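Local coordinates for protein Alp7A (Bacillus subtilis, PDB 5EC0) that binds adenine nucleotide and, as an actin-like protein of the bacterial cytoskeleton, probably takes part in plasmid segregation, at residues Lys249-Glu253 and Lys254-His258; Tyr270-Ile273 and Gly274-Lys277; Ser298-Glu301 and Tyr302-Lys306. One frame throughout, in Å; residues are numbered along the deposited sequence.

Interaction 1 (Lys249-Glu253 and Lys254-His258); sequences KLRKE and KLLEH
L256 folds its CD1 methyl back over the helix it has just left, reaching 3.7 Å from CA of K252. The same methyl lies 3.7 Å from NH1 of R251, approaching the guanidinium obliquely, while CD2 rests near the carbonyl oxygen of K252. This local contact marks the end of helix 243-254: K254 N still bonds L250 O at 2.8 Å, and L255 N bonds R251 O at 3.0 Å, yet L255 itself has already left helical backbone angles. On another side of the turn, L250 has CG anti to its amide nitrogen (chi1 174°), which brings CD1 to 4.0 Å from CB of K254; the two side chains cross at about a right angle. The exposed flank carries charge. K249 NZ forms a salt bridge with E253 one turn later, 2.8 Å from OE2, on the syn side and 27° out of the carboxylate plane. K254 NZ adds a second positive charge at 4.1 Å from E253 OE1, too long for a salt bridge. R251, bent at chi3, turns NE to E248 in a salt bridge and gives NH1 to the carbonyl of F259. L255 packs on L265 of helix 262-272 and I294 of helix 292-313, L250 on S298 of the latter, and H258 meets F289 edge-to-face beside the small sheet of strands 279-281 and 288-290.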
ATOM      1  N   LYS A 249     -21.566  -2.847  -6.419  1.00 46.89           N
ATOM      2  CA  LYS A 249     -22.901  -2.422  -6.820  1.00 47.15           C
ATOM      3  C   LYS A 249     -22.984  -2.430  -8.339  1.00 47.14           C
ATOM      4  O   LYS A 249     -24.004  -2.815  -8.916  1.00 48.43           O
ATOM      5  CB  LYS A 249     -23.236  -1.044  -6.267  1.00 45.68           C
ATOM      6  CG  LYS A 249     -24.620  -0.558  -6.619  1.00 51.70           C
ATOM      7  CD  LYS A 249     -24.929   0.748  -5.899  1.00 58.80           C
ATOM      8  CE  LYS A 249     -26.405   1.124  -6.006  1.00 67.51           C
ATOM      9  NZ  LYS A 249     -26.833   1.509  -7.390  1.00 71.00           N
ATOM     10  N   LEU A 250     -21.892  -2.020  -8.977  1.00 45.96           N
ATOM     11  CA  LEU A 250     -21.788  -2.039 -10.432  1.00 49.39           C
ATOM     12  C   LEU A 250     -21.857  -3.464 -10.966  1.00 49.71           C
ATOM     13  O   LEU A 250     -22.532  -3.740 -11.970  1.00 50.40           O
ATOM     14  CB  LEU A 250     -20.484  -1.388 -10.893  1.00 47.72           C
ATOM     15  CG  LEU A 250     -20.238  -1.513 -12.399  1.00 42.39           C
ATOM     16  CD1 LEU A 250     -21.314  -0.763 -13.164  1.00 43.07           C
ATOM     17  CD2 LEU A 250     -18.855  -1.012 -12.751  1.00 40.90           C
ATOM     18  N   ARG A 251     -21.150  -4.367 -10.292  1.00 48.20           N
ATOM     19  CA  ARG A 251     -21.129  -5.763 -10.702  1.00 47.05           C
ATOM     20  C   ARG A 251     -22.533  -6.355 -10.630  1.00 49.71           C
ATOM     21  O   ARG A 251     -23.023  -6.908 -11.611  1.00 51.29           O
ATOM     22  CB  ARG A 251     -20.161  -6.584  -9.845  1.00 47.30           C
ATOM     23  CG  ARG A 251     -20.019  -8.037 -10.320  1.00 48.80           C
ATOM     24  CD  ARG A 251     -19.087  -8.848  -9.429  1.00 56.15           C
ATOM     25  NE  ARG A 251     -19.652  -9.031  -8.097  1.00 59.15           N
ATOM     26  CZ  ARG A 251     -20.532  -9.979  -7.782  1.00 64.20           C
ATOM     27  NH1 ARG A 251     -20.951 -10.839  -8.703  1.00 60.83           N
ATOM     28  NH2 ARG A 251     -20.996 -10.065  -6.545  1.00 68.37           N
ATOM     29  N   LYS A 252     -23.185  -6.218  -9.481  1.00 53.59           N
ATOM     30  CA  LYS A 252     -24.473  -6.873  -9.269  1.00 57.52           C
ATOM     31  C   LYS A 252     -25.579  -6.256 -10.126  1.00 63.99           C
ATOM     32  O   LYS A 252     -26.587  -6.908 -10.409  1.00 62.83           O
ATOM     33  CB  LYS A 252     -24.867  -6.836  -7.784  1.00 55.43           C
ATOM     34  CG  LYS A 252     -24.065  -7.796  -6.900  1.00 59.85           C
ATOM     35  CD  LYS A 252     -24.628  -7.874  -5.484  1.00 64.67           C
ATOM     36  CE  LYS A 252     -24.174  -6.684  -4.644  1.00 70.20           C
ATOM     37  NZ  LYS A 252     -24.565  -6.820  -3.209  1.00 72.87           N
ATOM     38  N   GLU A 253     -25.390  -5.010 -10.549  1.00 62.70           N
ATOM     39  CA  GLU A 253     -26.416  -4.335 -11.336  1.00 66.45           C
ATOM     40  C   GLU A 253     -26.211  -4.474 -12.841  1.00 68.18           C
ATOM     41  O   GLU A 253     -27.173  -4.696 -13.577  1.00 72.96           O
ATOM     42  CB  GLU A 253     -26.489  -2.852 -10.963  1.00 63.45           C
ATOM     43  CG  GLU A 253     -27.185  -2.588  -9.634  1.00 64.70           C
ATOM     44  CD  GLU A 253     -27.234  -1.114  -9.286  1.00 63.69           C
ATOM     45  OE1 GLU A 253     -26.431  -0.344  -9.856  1.00 64.75           O
ATOM     46  OE2 GLU A 253     -28.075  -0.726  -8.443  1.00 63.25           O
ATOM     47  N   LYS A 254     -24.969  -4.366 -13.303  1.00 63.42           N
ATOM     48  CA  LYS A 254     -24.733  -4.258 -14.741  1.00 63.67           C
ATOM     49  C   LYS A 254     -23.825  -5.331 -15.360  1.00 65.10           C
ATOM     50  O   LYS A 254     -23.743  -5.438 -16.588  1.00 52.54           O
ATOM     51  CB  LYS A 254     -24.158  -2.871 -15.049  1.00 63.20           C
ATOM     52  CG  LYS A 254     -25.086  -1.735 -14.652  1.00 69.26           C
ATOM     53  CD  LYS A 254     -24.899  -0.507 -15.529  1.00 73.00           C
ATOM     54  CE  LYS A 254     -26.023   0.491 -15.302  1.00 77.37           C
ATOM     55  NZ  LYS A 254     -26.258   0.727 -13.849  1.00 80.29           N
ATOM     56  N   LEU A 255     -23.155  -6.129 -14.528  1.00 60.43           N
ATOM     57  CA  LEU A 255     -22.123  -7.039 -15.033  1.00 54.77           C
ATOM     58  C   LEU A 255     -22.138  -8.446 -14.427  1.00 53.18           C
ATOM     59  O   LEU A 255     -21.141  -9.151 -14.497  1.00 53.10           O
ATOM     60  CB  LEU A 255     -20.739  -6.418 -14.809  1.00 53.54           C
ATOM     61  CG  LEU A 255     -20.388  -5.134 -15.564  1.00 47.23           C
ATOM     62  CD1 LEU A 255     -18.997  -4.691 -15.183  1.00 44.96           C
ATOM     63  CD2 LEU A 255     -20.486  -5.335 -17.073  1.00 48.60           C
ATOM     64  N   LEU A 256     -23.267  -8.857 -13.858  1.00 57.62           N
ATOM     65  CA  LEU A 256     -23.395 -10.158 -13.195  1.00 62.09           C
ATOM     66  C   LEU A 256     -22.956 -11.328 -14.077  1.00 66.58           C
ATOM     67  O   LEU A 256     -22.533 -12.376 -13.586  1.00 70.79           O
ATOM     68  CB  LEU A 256     -24.844 -10.356 -12.750  1.00 63.33           C
ATOM     69  CG  LEU A 256     -25.144 -10.939 -11.372  1.00 60.60           C
ATOM     70  CD1 LEU A 256     -24.213 -10.370 -10.321  1.00 67.98           C
ATOM     71  CD2 LEU A 256     -26.584 -10.628 -11.024  1.00 63.25           C
ATOM     72  N   GLU A 257     -23.059 -11.129 -15.385  1.00 71.08           N
ATOM     73  CA  GLU A 257     -22.716 -12.134 -16.378  1.00 78.59           C
ATOM     74  C   GLU A 257     -21.209 -12.360 -16.431  1.00 73.81           C
ATOM     75  O   GLU A 257     -20.734 -13.442 -16.770  1.00 77.05           O
ATOM     76  CB  GLU A 257     -23.200 -11.674 -17.749  1.00 91.05           C
ATOM     77  CG  GLU A 257     -24.547 -10.981 -17.721  1.00100.27           C
ATOM     78  CD  GLU A 257     -24.920 -10.390 -19.059  1.00105.45           C
ATOM     79  OE1 GLU A 257     -24.056 -10.356 -19.957  1.00104.40           O
ATOM     80  OE2 GLU A 257     -26.069  -9.931 -19.204  1.00110.88           O
ATOM     81  N   HIS A 258     -20.457 -11.314 -16.105  1.00 66.85           N
ATOM     82  CA  HIS A 258     -19.032 -11.277 -16.414  1.00 64.11           C
ATOM     83  C   HIS A 258     -18.130 -11.458 -15.199  1.00 54.53           C
ATOM     84  O   HIS A 258     -16.950 -11.765 -15.346  1.00 54.31           O
ATOM     85  CB  HIS A 258     -18.698  -9.958 -17.109  1.00 57.04           C
ATOM     86  CG  HIS A 258     -19.325  -9.819 -18.457  1.00 66.82           C
ATOM     87  ND1 HIS A 258     -20.501  -9.130 -18.666  1.00 70.94           N
ATOM     88  CD2 HIS A 258     -18.944 -10.287 -19.668  1.00 73.27           C
ATOM     89  CE1 HIS A 258     -20.815  -9.174 -19.948  1.00 73.52           C
ATOM     90  NE2 HIS A 258     -19.885  -9.870 -20.578  1.00 77.67           N
TER

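Interaction 2 (Tyr270-Ile273 and Gly274-Lys277); sequences YSNI and GKTK. With ADP (adenosine-5'-diphosphate), chain D.
A type II beta turn from N272 to K275 ends helix 262-272, whose last turn also carries Y270 of the ADP pocket. The turn is closed by a weak bond, K275 N to N272 O at 3.4 Å, nearly straight. I273 is the first residue to leave helical angles, and G274 has phi 104°, where a side chain would run into the carbonyl oxygen of I273. K275 then turns back across N272, the two side chains crossing at an oblique angle: its CG lies 3.1 Å from N272 O, and, with the chain bent at chi3, its CE comes 3.1 Å from N272 OD1. The amide's ND2 bonds the carbonyl of F268, which helps fix the rotation of the group. Y270 faces away from the turn. With CG in the crowded position between backbone N and carbonyl carbon (chi1 69°), its ring lies flat against adenine, ADP C4 standing 3.4 Å above the ring plane and offset toward the rim. At the far end of the overlap, CE1 is 3.4 Å from ADP N1. Replacing Y270 with an alanine would probably leave the adenine without this flat partner and set it looser in its pocket. E266, N12, G215 and G329 also hold the nucleotide by hydrogen bonds. I273 packs on L299 of helix 292-313, while the chain after G274 heads into strand 279-281.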
ATOM      1  N   TYR A 270      -8.095  -2.577 -13.347  1.00 37.32           N
ATOM      2  CA  TYR A 270      -6.742  -2.003 -13.346  1.00 37.79           C
ATOM      3  C   TYR A 270      -5.854  -2.670 -14.395  1.00 37.95           C
ATOM      4  O   TYR A 270      -4.996  -2.017 -14.979  1.00 39.61           O
ATOM      5  CB  TYR A 270      -6.079  -2.058 -11.947  1.00 37.18           C
ATOM      6  CG  TYR A 270      -5.695  -3.408 -11.379  1.00 43.07           C
ATOM      7  CD1 TYR A 270      -4.558  -4.091 -11.824  1.00 49.41           C
ATOM      8  CD2 TYR A 270      -6.423  -3.971 -10.332  1.00 44.58           C
ATOM      9  CE1 TYR A 270      -4.187  -5.336 -11.270  1.00 37.61           C
ATOM     10  CE2 TYR A 270      -6.062  -5.205  -9.773  1.00 40.72           C
ATOM     11  CZ  TYR A 270      -4.951  -5.876 -10.248  1.00 43.87           C
ATOM     12  OH  TYR A 270      -4.615  -7.086  -9.686  1.00 52.72           O
ATOM     13  N   SER A 271      -6.087  -3.950 -14.662  1.00 41.14           N
ATOM     14  CA  SER A 271      -5.426  -4.614 -15.781  1.00 43.18           C
ATOM     15  C   SER A 271      -5.770  -3.975 -17.122  1.00 42.49           C
ATOM     16  O   SER A 271      -4.935  -3.983 -18.019  1.00 43.28           O
ATOM     17  CB  SER A 271      -5.784  -6.103 -15.842  1.00 45.49           C
ATOM     18  OG  SER A 271      -5.708  -6.714 -14.571  1.00 46.85           O
ATOM     19  N   ASN A 272      -6.983  -3.430 -17.269  1.00 44.79           N
ATOM     20  CA  ASN A 272      -7.469  -3.009 -18.591  1.00 51.77           C
ATOM     21  C   ASN A 272      -7.767  -1.528 -18.772  1.00 61.12           C
ATOM     22  O   ASN A 272      -7.916  -1.061 -19.905  1.00 59.39           O
ATOM     23  CB  ASN A 272      -8.730  -3.786 -18.962  1.00 56.12           C
ATOM     24  CG  ASN A 272      -8.427  -5.182 -19.417  1.00 61.24           C
ATOM     25  OD1 ASN A 272      -8.248  -5.431 -20.608  1.00 66.14           O
ATOM     26  ND2 ASN A 272      -8.353  -6.109 -18.471  1.00 62.86           N
ATOM     27  N   ILE A 273      -7.892  -0.796 -17.670  1.00 68.04           N
ATOM     28  CA  ILE A 273      -7.997   0.648 -17.761  1.00 70.81           C
ATOM     29  C   ILE A 273      -6.712   1.123 -18.428  1.00 79.20           C
ATOM     30  O   ILE A 273      -5.644   0.534 -18.227  1.00 85.99           O
ATOM     31  CB  ILE A 273      -8.184   1.315 -16.373  1.00 52.36           C
ATOM     32  CG1 ILE A 273      -8.615   2.778 -16.531  1.00 53.49           C
ATOM     33  CG2 ILE A 273      -6.911   1.196 -15.525  1.00 40.34           C
ATOM     34  CD1 ILE A 273     -10.032   2.939 -16.982  1.00 55.33           C
ATOM     35  N   GLY A 274      -6.806   2.158 -19.250  1.00 74.04           N
ATOM     36  CA  GLY A 274      -5.612   2.681 -19.883  1.00 73.04           C
ATOM     37  C   GLY A 274      -5.479   2.289 -21.340  1.00 75.18           C
ATOM     38  O   GLY A 274      -4.729   2.923 -22.083  1.00 78.39           O
ATOM     39  N   LYS A 275      -6.187   1.244 -21.758  1.00 72.84           N
ATOM     40  CA  LYS A 275      -6.283   0.968 -23.187  1.00 74.11           C
ATOM     41  C   LYS A 275      -7.678   1.299 -23.718  1.00 75.59           C
ATOM     42  O   LYS A 275      -8.642   1.417 -22.957  1.00 74.03           O
ATOM     43  CB  LYS A 275      -5.901  -0.481 -23.508  1.00 75.29           C
ATOM     44  CG  LYS A 275      -6.602  -1.557 -22.712  1.00 71.77           C
ATOM     45  CD  LYS A 275      -6.085  -2.929 -23.142  1.00 74.88           C
ATOM     46  CE  LYS A 275      -5.930  -3.886 -21.968  1.00 77.21           C
ATOM     47  NZ  LYS A 275      -5.072  -5.062 -22.298  1.00 81.46           N
ATOM     48  N   THR A 276      -7.759   1.468 -25.034  1.00 76.47           N
ATOM     49  CA  THR A 276      -8.958   1.966 -25.698  1.00 74.69           C
ATOM     50  C   THR A 276     -10.148   1.024 -25.560  1.00 70.44           C
ATOM     51  O   THR A 276     -11.294   1.462 -25.455  1.00 70.86           O
ATOM     52  CB  THR A 276      -8.696   2.201 -27.195  1.00 80.42           C
ATOM     53  OG1 THR A 276      -7.939   1.099 -27.718  1.00 86.99           O
ATOM     54  CG2 THR A 276      -7.910   3.485 -27.402  1.00 76.75           C
ATOM     55  N   LYS A 277      -9.869  -0.272 -25.574  1.00 66.47           N
ATOM     56  CA  LYS A 277     -10.921  -1.269 -25.468  1.00 61.57           C
ATOM     57  C   LYS A 277     -10.726  -2.086 -24.196  1.00 64.91           C
ATOM     58  O   LYS A 277      -9.647  -2.634 -23.962  1.00 70.91           O
ATOM     59  CB  LYS A 277     -10.927  -2.178 -26.703  1.00 61.54           C
ATOM     60  CG  LYS A 277     -12.313  -2.481 -27.265  1.00 64.56           C
ATOM     61  CD  LYS A 277     -12.238  -3.278 -28.568  1.00 66.37           C
ATOM     62  CE  LYS A 277     -13.525  -3.158 -29.366  1.00 68.00           C
ATOM     63  NZ  LYS A 277     -13.482  -3.887 -30.669  1.00 75.66           N
TER
HETATM   64  PB  ADP D 403      -6.262   0.054  -0.337  1.00 58.56           P
HETATM   65  O1B ADP D 403      -4.943  -0.209   0.379  1.00 38.66           O
HETATM   66  O2B ADP D 403      -7.346   0.731   0.486  1.00 56.80           O
HETATM   67  O3B ADP D 403      -6.824  -1.098  -1.136  1.00 62.29           O
HETATM   68  PA  ADP D 403      -4.722   0.992  -2.604  1.00 33.43           P
HETATM   69  O1A ADP D 403      -3.885  -0.247  -2.377  1.00 40.40           O
HETATM   70  O2A ADP D 403      -4.051   2.336  -2.823  1.00 24.57           O
HETATM   71  O3A ADP D 403      -5.862   1.152  -1.461  1.00 54.81           O
HETATM   72  O5' ADP D 403      -5.689   0.735  -3.849  1.00 44.01           O
HETATM   73  C5' ADP D 403      -6.106  -0.567  -4.239  1.00 39.49           C
HETATM   74  C4' ADP D 403      -6.666  -0.374  -5.632  1.00 31.93           C
HETATM   75  O4' ADP D 403      -5.573  -0.194  -6.527  1.00 33.87           O
HETATM   76  C3' ADP D 403      -7.440  -1.560  -6.173  1.00 34.83           C
HETATM   77  O3' ADP D 403      -8.844  -1.358  -6.008  1.00 41.55           O
HETATM   78  C2' ADP D 403      -7.098  -1.590  -7.650  1.00 38.61           C
HETATM   79  O2' ADP D 403      -8.260  -1.195  -8.377  1.00 31.46           O
HETATM   80  C1' ADP D 403      -6.001  -0.548  -7.835  1.00 35.07           C
HETATM   81  N9  ADP D 403      -4.830  -1.021  -8.608  1.00 33.40           N
HETATM   82  C8  ADP D 403      -4.279  -0.305  -9.611  1.00 37.07           C
HETATM   83  N7  ADP D 403      -3.220  -0.953 -10.148  1.00 38.40           N
HETATM   84  C5  ADP D 403      -3.075  -2.101  -9.469  1.00 32.10           C
HETATM   85  C6  ADP D 403      -2.129  -3.231  -9.558  1.00 39.87           C
HETATM   86  N6  ADP D 403      -1.143  -3.211 -10.496  1.00 49.53           N
HETATM   87  N1  ADP D 403      -2.290  -4.247  -8.682  1.00 34.59           N
HETATM   88  C2  ADP D 403      -3.287  -4.236  -7.768  1.00 34.28           C
HETATM   89  N3  ADP D 403      -4.196  -3.239  -7.622  1.00 27.02           N
HETATM   90  C4  ADP D 403      -4.138  -2.155  -8.448  1.00 27.07           C

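Interaction 3 (Ser298-Glu301 and Tyr302-Lys306); sequences SLKE and YTEIK
E301, Y302 and K300 give up the most surface within this stretch of helix 292-313, and they point to different sides of it. E301 works chiefly through its backbone. Its carbonyl oxygen accepts I305 N at 3.2 Å, and the I305 side chain, with CG1 beside its own amide nitrogen (chi1 -65°), lays CD1 3.7 Å from that oxygen. E304 OE1 lies 4.0 Å from CA of E301.

K300 runs out extended and crosses E304, with CE 4.0 Å from OE2. K300 NZ is 4.6 Å from E304 OE2, beyond a salt bridge, and pairs instead with E344 of helix 335-346; the E304 charge is probably felt only as a background attraction. One turn of backbone joins the same pair, E304 N to K300 O.

Y302, whose N bonds S298 O, has CG anti to the amide nitrogen (chi1 -176°). That torsion carries the ring off the helix, where it meets F243 edge-to-face and H246 with the planes at about 60°. H246 also bonds the hydroxyl of S298. T303 next to it grips L299 O twice: OG1 donates at 2.8 Å and N at 2.9 Å, from opposite faces of the carbonyl plane. The hydroxyl of this buried threonine is thus satisfied inside its own helix.

Such i to i+4 bonding, with a threonine hydroxyl returned to the carbonyl a turn earlier, is ordinary alpha-helix geometry. Here the helix packs between helices 243-254 and 335-346 in the nucleotide-binding fold of the actin-like ATPases, with the Y302 side chain about 6 Å from G215 of the ADP site.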
ATOM      1  N   SER A 298     -19.152   4.225 -15.266  1.00 40.61           N
ATOM      2  CA  SER A 298     -19.197   4.007 -13.823  1.00 45.46           C
ATOM      3  C   SER A 298     -18.029   4.677 -13.088  1.00 45.35           C
ATOM      4  O   SER A 298     -18.197   5.221 -11.990  1.00 40.36           O
ATOM      5  CB  SER A 298     -19.202   2.517 -13.510  1.00 51.43           C
ATOM      6  OG  SER A 298     -19.394   2.311 -12.124  1.00 58.74           O
ATOM      7  N   LEU A 299     -16.846   4.634 -13.689  1.00 40.09           N
ATOM      8  CA  LEU A 299     -15.682   5.249 -13.073  1.00 33.71           C
ATOM      9  C   LEU A 299     -15.815   6.771 -13.051  1.00 38.84           C
ATOM     10  O   LEU A 299     -15.322   7.426 -12.134  1.00 43.22           O
ATOM     11  CB  LEU A 299     -14.406   4.845 -13.801  1.00 33.06           C
ATOM     12  CG  LEU A 299     -13.983   3.384 -13.622  1.00 41.46           C
ATOM     13  CD1 LEU A 299     -12.585   3.142 -14.210  1.00 39.41           C
ATOM     14  CD2 LEU A 299     -14.034   2.975 -12.147  1.00 37.93           C
ATOM     15  N   LYS A 300     -16.473   7.328 -14.061  1.00 35.00           N
ATOM     16  CA  LYS A 300     -16.626   8.776 -14.129  1.00 44.83           C
ATOM     17  C   LYS A 300     -17.564   9.239 -13.025  1.00 45.56           C
ATOM     18  O   LYS A 300     -17.291  10.246 -12.368  1.00 47.19           O
ATOM     19  CB  LYS A 300     -17.143   9.225 -15.494  1.00 42.13           C
ATOM     20  CG  LYS A 300     -16.944  10.724 -15.759  1.00 43.32           C
ATOM     21  CD  LYS A 300     -17.704  11.178 -16.995  1.00 44.58           C
ATOM     22  CE  LYS A 300     -17.712  12.694 -17.128  1.00 48.49           C
ATOM     23  NZ  LYS A 300     -18.586  13.093 -18.263  1.00 58.03           N
ATOM     24  N   GLU A 301     -18.656   8.496 -12.822  1.00 37.11           N
ATOM     25  CA  GLU A 301     -19.570   8.732 -11.693  1.00 45.07           C
ATOM     26  C   GLU A 301     -18.818   8.807 -10.371  1.00 42.95           C
ATOM     27  O   GLU A 301     -18.953   9.781  -9.625  1.00 40.95           O
ATOM     28  CB  GLU A 301     -20.632   7.628 -11.575  1.00 42.74           C
ATOM     29  CG  GLU A 301     -21.620   7.516 -12.716  1.00 60.64           C
ATOM     30  CD  GLU A 301     -22.490   6.275 -12.590  1.00 68.47           C
ATOM     31  OE1 GLU A 301     -22.684   5.799 -11.445  1.00 71.37           O
ATOM     32  OE2 GLU A 301     -22.952   5.765 -13.633  1.00 67.18           O
ATOM     33  N   TYR A 302     -18.046   7.758 -10.089  1.00 35.15           N
ATOM     34  CA  TYR A 302     -17.285   7.669  -8.855  1.00 37.92           C
ATOM     35  C   TYR A 302     -16.317   8.847  -8.723  1.00 35.62           C
ATOM     36  O   TYR A 302     -16.225   9.469  -7.670  1.00 42.24           O
ATOM     37  CB  TYR A 302     -16.519   6.332  -8.783  1.00 39.96           C
ATOM     38  CG  TYR A 302     -15.793   6.144  -7.468  1.00 39.81           C
ATOM     39  CD1 TYR A 302     -16.489   5.775  -6.315  1.00 35.66           C
ATOM     40  CD2 TYR A 302     -14.415   6.354  -7.371  1.00 39.23           C
ATOM     41  CE1 TYR A 302     -15.827   5.613  -5.094  1.00 32.21           C
ATOM     42  CE2 TYR A 302     -13.747   6.199  -6.161  1.00 35.17           C
ATOM     43  CZ  TYR A 302     -14.463   5.831  -5.023  1.00 33.63           C
ATOM     44  OH  TYR A 302     -13.828   5.676  -3.816  1.00 30.97           O
ATOM     45  N   THR A 303     -15.614   9.157  -9.804  1.00 38.10           N
ATOM     46  CA  THR A 303     -14.648  10.253  -9.816  1.00 33.47           C
ATOM     47  C   THR A 303     -15.325  11.594  -9.496  1.00 39.68           C
ATOM     48  O   THR A 303     -14.777  12.425  -8.764  1.00 38.00           O
ATOM     49  CB  THR A 303     -13.922  10.318 -11.181  1.00 31.37           C
ATOM     50  OG1 THR A 303     -13.222   9.087 -11.402  1.00 33.02           O
ATOM     51  CG2 THR A 303     -12.923  11.471 -11.231  1.00 30.88           C
ATOM     52  N   GLU A 304     -16.529  11.795 -10.024  1.00 38.11           N
ATOM     53  CA  GLU A 304     -17.280  13.011  -9.744  1.00 41.87           C
ATOM     54  C   GLU A 304     -17.549  13.128  -8.237  1.00 41.65           C
ATOM     55  O   GLU A 304     -17.427  14.204  -7.657  1.00 42.95           O
ATOM     56  CB  GLU A 304     -18.579  13.049 -10.569  1.00 39.01           C
ATOM     57  CG  GLU A 304     -18.433  13.928 -11.828  1.00 52.33           C
ATOM     58  CD  GLU A 304     -19.402  13.585 -12.946  1.00 65.57           C
ATOM     59  OE1 GLU A 304     -20.107  12.563 -12.841  1.00 73.27           O
ATOM     60  OE2 GLU A 304     -19.456  14.341 -13.939  1.00 73.53           O
ATOM     61  N   ILE A 305     -17.868  12.013  -7.597  1.00 44.28           N
ATOM     62  CA  ILE A 305     -17.997  11.998  -6.147  1.00 46.43           C
ATOM     63  C   ILE A 305     -16.644  12.319  -5.470  1.00 44.26           C
ATOM     64  O   ILE A 305     -16.599  13.072  -4.504  1.00 42.94           O
ATOM     65  CB  ILE A 305     -18.549  10.636  -5.660  1.00 50.66           C
ATOM     66  CG1 ILE A 305     -19.987  10.438  -6.163  1.00 50.76           C
ATOM     67  CG2 ILE A 305     -18.545  10.559  -4.148  1.00 50.79           C
ATOM     68  CD1 ILE A 305     -20.396   8.982  -6.274  1.00 50.31           C
ATOM     69  N   LYS A 306     -15.540  11.781  -5.987  1.00 41.04           N
ATOM     70  CA  LYS A 306     -14.235  12.032  -5.368  1.00 36.64           C
ATOM     71  C   LYS A 306     -13.809  13.498  -5.491  1.00 36.97           C
ATOM     72  O   LYS A 306     -13.386  14.110  -4.508  1.00 36.37           O
ATOM     73  CB  LYS A 306     -13.150  11.125  -5.967  1.00 37.39           C
ATOM     74  CG  LYS A 306     -13.363   9.621  -5.814  1.00 35.00           C
ATOM     75  CD  LYS A 306     -13.441   9.152  -4.360  1.00 34.77           C
ATOM     76  CE  LYS A 306     -14.881   9.060  -3.875  1.00 35.78           C
ATOM     77  NZ  LYS A 306     -14.962   8.676  -2.444  1.00 35.76           N
TER

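How the interactions relate
From the N terminus the three contacts follow in series: interaction 1 ends helix 243-254, interaction 2 ends helix 262-272, and interaction 3 lies within helix 292-313. Each joins consecutive segments, so none encloses a long loop and none nests in or crosses another. Interactions 1 and 2 do not touch, their nearest atoms being about 11 Å apart. Both meet interaction 3: L250 CD2 lies 3.4 Å from S298 OG, and I273 CD1 lies 3.8 Å from L299 CD1. Helix 292-313 is thus touched both by helix 243-254 and by the turn that follows helix 262-272, the helix that carries Y270 of the ADP pocket.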